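Local coordinates for protein branched-chain phosphotransacylase (Enterococcus faecalis, PDB 1YCO) that probably transfers branched-chain acyl groups between coenzyme A and phosphate, at residues A128-I133 with I215-T220; N136-A141 with P149-L154. All coordinates share one frame; numbering follows the deposited sequence.

Contact 1 of 2, residues A128-I133 with I215-T220; sequences ATLIEI and ILVVPT
Leu130 and Val217 reach for each other tip to tip, and most of the contact lies in that pair. The bond to CB of Leu130 points from the helix toward the strand, with CB still 5.6 Å from CG1 of Val217. Leu130 CG, one bond further, is 4.4 Å from Val217 CG1. With chi1 at -149°, some thirty degrees short of fully anti, the branch is directed at the strand, and Leu130 CD1 ends up 3.6 Å from Val217 CG1. The other methyl, Leu130 CD2, lies 3.9 Å from Val217 CG1 and 3.8 Å from Val218 O, a van der Waals approach beside the chain as it leaves the strand. This is a helix laid on the face of a mixed, largely parallel alpha/beta sheet, with helix 165-177 alongside it: Leu130 also touches Val173 there and Leu153 on strand 150-154. On the strand side, Val217 has CG1 anti to its backbone N (chi1 -177°), which turns that methyl to the helix. Ile133, one helical turn further on, adds a looser touch, its CG2 4.4 Å from Val217 CG1, while its side chain also meets Thr117 of strand 113-117.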
# COMPACT_ATOMS: atom_id res chain seq x y z
N ALA A 128 4.28 -13.72 -17.24
CA ALA A 128 3.25 -13.94 -18.25
C ALA A 128 1.92 -13.33 -17.79
O ALA A 128 1.22 -12.69 -18.57
CB ALA A 128 3.09 -15.44 -18.51
N THR A 129 1.60 -13.54 -16.52
CA THR A 129 0.39 -13.02 -15.93
C THR A 129 0.37 -11.49 -15.87
O THR A 129 -0.64 -10.85 -16.20
CB THR A 129 0.21 -13.56 -14.52
OG1 THR A 129 0.23 -14.99 -14.57
CG2 THR A 129 -1.11 -13.08 -13.93
N LEU A 130 1.49 -10.92 -15.46
CA LEU A 130 1.60 -9.47 -15.35
C LEU A 130 1.40 -8.90 -16.75
O LEU A 130 0.71 -7.90 -16.91
CB LEU A 130 2.97 -9.08 -14.78
CG LEU A 130 3.12 -7.82 -13.91
CD1 LEU A 130 2.93 -6.59 -14.76
CD2 LEU A 130 2.12 -7.83 -12.75
N ILE A 131 1.99 -9.55 -17.75
CA ILE A 131 1.85 -9.10 -19.14
C ILE A 131 0.37 -9.02 -19.53
O ILE A 131 -0.06 -8.04 -20.14
CB ILE A 131 2.61 -10.05 -20.11
CG1 ILE A 131 4.11 -9.79 -19.99
CG2 ILE A 131 2.13 -9.85 -21.54
CD1 ILE A 131 4.98 -10.71 -20.83
N GLU A 132 -0.41 -10.04 -19.16
CA GLU A 132 -1.83 -10.05 -19.46
C GLU A 132 -2.59 -9.02 -18.62
O GLU A 132 -3.59 -8.47 -19.09
CB GLU A 132 -2.44 -11.45 -19.21
CG GLU A 132 -2.11 -12.50 -20.28
CD GLU A 132 -2.37 -12.00 -21.70
OE1 GLU A 132 -3.44 -11.41 -21.95
OE2 GLU A 132 -1.49 -12.21 -22.57
N ILE A 133 -2.14 -8.77 -17.39
CA ILE A 133 -2.77 -7.78 -16.51
C ILE A 133 -2.65 -6.39 -17.14
O ILE A 133 -3.59 -5.59 -17.09
CB ILE A 133 -2.12 -7.75 -15.11
CG1 ILE A 133 -2.46 -9.03 -14.36
CG2 ILE A 133 -2.60 -6.55 -14.31
CD1 ILE A 133 -1.65 -9.21 -13.09
N ILE A 215 -2.06 4.37 -15.55
CA ILE A 215 -2.37 3.09 -14.97
C ILE A 215 -1.22 2.66 -14.09
O ILE A 215 -0.04 2.74 -14.48
CB ILE A 215 -2.55 2.01 -16.05
CG1 ILE A 215 -3.67 2.40 -17.00
CG2 ILE A 215 -2.81 0.65 -15.38
CD1 ILE A 215 -3.84 1.46 -18.17
N LEU A 216 -1.54 2.20 -12.90
CA LEU A 216 -0.52 1.73 -11.99
C LEU A 216 -0.71 0.22 -11.93
O LEU A 216 -1.83 -0.26 -11.82
CB LEU A 216 -0.70 2.35 -10.61
CG LEU A 216 -0.71 3.88 -10.47
CD1 LEU A 216 -0.94 4.26 -9.00
CD2 LEU A 216 0.62 4.46 -10.97
N VAL A 217 0.39 -0.52 -12.04
CA VAL A 217 0.39 -1.97 -11.97
C VAL A 217 1.26 -2.42 -10.78
O VAL A 217 2.47 -2.16 -10.74
CB VAL A 217 0.95 -2.61 -13.28
CG1 VAL A 217 0.86 -4.13 -13.21
CG2 VAL A 217 0.18 -2.10 -14.47
N VAL A 218 0.63 -3.09 -9.82
CA VAL A 218 1.30 -3.58 -8.62
C VAL A 218 1.82 -5.00 -8.82
O VAL A 218 1.40 -5.70 -9.73
CB VAL A 218 0.36 -3.57 -7.41
CG1 VAL A 218 -0.08 -2.14 -7.12
CG2 VAL A 218 -0.85 -4.46 -7.70
N PRO A 219 2.74 -5.44 -7.94
CA PRO A 219 3.32 -6.79 -8.02
C PRO A 219 2.44 -7.87 -7.40
O PRO A 219 2.41 -9.00 -7.87
CB PRO A 219 4.62 -6.66 -7.21
CG PRO A 219 4.84 -5.21 -7.03
CD PRO A 219 3.46 -4.62 -6.95
N THR A 220 1.73 -7.50 -6.35
CA THR A 220 0.91 -8.45 -5.63
C THR A 220 -0.39 -7.85 -5.13
O THR A 220 -0.53 -6.63 -5.00
CB THR A 220 1.69 -9.00 -4.42
OG1 THR A 220 1.90 -7.95 -3.47
CG2 THR A 220 3.04 -9.54 -4.86

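Contact 2 of 2, residues N136-A141 with P149-L154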
# COMPACT_ATOMS: atom_id res chain seq x y z
N ASN A 136 -5.06 -6.19 -20.22
CA ASN A 136 -6.44 -5.98 -19.75
C ASN A 136 -6.68 -4.50 -19.36
O ASN A 136 -7.67 -3.89 -19.81
CB ASN A 136 -6.75 -6.90 -18.56
CG ASN A 136 -7.15 -8.34 -18.98
OD1 ASN A 136 -6.90 -8.77 -20.11
ND2 ASN A 136 -7.76 -9.08 -18.06
N ALA A 137 -5.79 -3.94 -18.54
CA ALA A 137 -5.90 -2.54 -18.10
C ALA A 137 -5.68 -1.57 -19.26
O ALA A 137 -6.31 -0.51 -19.32
CB ALA A 137 -4.92 -2.24 -16.96
N LYS A 138 -4.80 -1.94 -20.18
CA LYS A 138 -4.55 -1.10 -21.35
C LYS A 138 -5.81 -1.02 -22.19
O LYS A 138 -6.12 0.03 -22.74
CB LYS A 138 -3.42 -1.66 -22.23
CG LYS A 138 -3.20 -0.83 -23.49
CD LYS A 138 -2.46 -1.59 -24.60
CE LYS A 138 -3.32 -2.68 -25.21
NZ LYS A 138 -2.63 -3.52 -26.24
N GLU A 139 -6.53 -2.13 -22.30
CA GLU A 139 -7.75 -2.16 -23.09
C GLU A 139 -8.86 -1.34 -22.44
O GLU A 139 -9.60 -0.64 -23.13
CB GLU A 139 -8.20 -3.60 -23.32
CG GLU A 139 -7.13 -4.44 -24.01
CD GLU A 139 -7.57 -5.87 -24.27
OE1 GLU A 139 -8.25 -6.47 -23.40
OE2 GLU A 139 -7.23 -6.40 -25.35
N VAL A 140 -8.97 -1.44 -21.12
CA VAL A 140 -9.99 -0.68 -20.41
C VAL A 140 -9.78 0.82 -20.66
O VAL A 140 -10.72 1.54 -20.96
CB VAL A 140 -9.94 -0.95 -18.89
CG1 VAL A 140 -10.87 0.02 -18.16
CG2 VAL A 140 -10.36 -2.38 -18.61
N ALA A 141 -8.54 1.28 -20.52
CA ALA A 141 -8.24 2.69 -20.73
C ALA A 141 -8.55 3.10 -22.18
O ALA A 141 -9.13 4.15 -22.41
CB ALA A 141 -6.78 2.98 -20.39
N PRO A 149 -1.97 5.29 -23.20
CA PRO A 149 -1.82 5.30 -21.74
C PRO A 149 -0.44 4.98 -21.17
O PRO A 149 0.26 4.10 -21.68
CB PRO A 149 -2.86 4.28 -21.29
CG PRO A 149 -2.85 3.30 -22.41
CD PRO A 149 -2.88 4.21 -23.61
N LYS A 150 -0.06 5.70 -20.12
CA LYS A 150 1.21 5.45 -19.47
C LYS A 150 0.96 4.40 -18.40
O LYS A 150 0.08 4.54 -17.53
CB LYS A 150 1.77 6.74 -18.87
CG LYS A 150 2.08 7.79 -19.94
CD LYS A 150 2.85 8.98 -19.43
CE LYS A 150 2.98 10.04 -20.52
NZ LYS A 150 4.05 11.06 -20.24
N ILE A 151 1.74 3.32 -18.48
CA ILE A 151 1.62 2.19 -17.57
C ILE A 151 2.90 2.00 -16.78
O ILE A 151 3.94 1.58 -17.30
CB ILE A 151 1.29 0.91 -18.35
CG1 ILE A 151 0.06 1.20 -19.24
CG2 ILE A 151 1.02 -0.24 -17.40
CD1 ILE A 151 -0.35 0.05 -20.15
N ALA A 152 2.80 2.33 -15.50
CA ALA A 152 3.90 2.23 -14.57
C ALA A 152 3.87 0.92 -13.80
O ALA A 152 2.86 0.55 -13.19
CB ALA A 152 3.85 3.41 -13.60
N LEU A 153 5.00 0.22 -13.86
CA LEU A 153 5.18 -1.04 -13.15
C LEU A 153 5.82 -0.66 -11.83
O LEU A 153 7.01 -0.36 -11.75
CB LEU A 153 6.09 -1.96 -13.96
CG LEU A 153 5.58 -2.15 -15.39
CD1 LEU A 153 6.51 -3.08 -16.16
CD2 LEU A 153 4.16 -2.73 -15.34
N LEU A 154 5.01 -0.67 -10.78
CA LEU A 154 5.44 -0.29 -9.44
C LEU A 154 6.35 -1.23 -8.70
O LEU A 154 6.18 -2.45 -8.73
CB LEU A 154 4.22 -0.05 -8.56
CG LEU A 154 3.42 1.22 -8.78
CD1 LEU A 154 2.29 1.23 -7.75
CD2 LEU A 154 4.31 2.45 -8.59
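The amino group of Lys138, whose aliphatic stem packs on Pro149 and Ile151, is held by Glu182 OE1 in a salt bridge; Glu135 OE1 adds a long, weak ion pair. The charge therefore sits away from the strand, and it is the root of the side chain that makes the contact. Lys138 CG lies anti to the backbone N (chi1 177°), 4.3 Å from Pro149 CG, and the chain then bends at chi3 (70°), leading NZ off from 149-154. Ile151 comes up from the strand to meet the same root: its CG1 branch is anti to its carbonyl carbon (chi1 -52°) and carries CD1 to 4.1 Å from Lys138 CB. One turn later on the helix, the Ala141 methyl faces Pro149, with Ala141 CB 4.2 Å from Pro149 CB. Pro149 is thus met by two residues three apart on one helix face, and the backbones come as near as 7.0 Å, between CA of Lys138 and CA of Pro149. Only a short connection separates the helix from the strand it packs on, the closing half of a beta-alpha-beta crossover that runs from strand 113-117 through helix 127-143 into parallel strand 150-154.

In the fold
Both contacts belong to helix 127-143, contact 1 near its start and contact 2 in its second half, with centres about 9 Å apart. The strands they reach, 215-217 and 150-154, are parallel neighbours in the mixed sheet, joined by probable hydrogen bonds from Ile215 N to Lys150 O and from Val217 N to Ala152 O, each 2.9 Å. Contact 2 is local in sequence and nested inside the long loop that contact 1 closes. Strand 215-217 arrives much later in the chain yet lies between strands 113-117 and 150-154, and the helix linking those two strands packs over it. Ile215 CD1 packs 3.4 Å from Ala137 O, so the two patches touch directly.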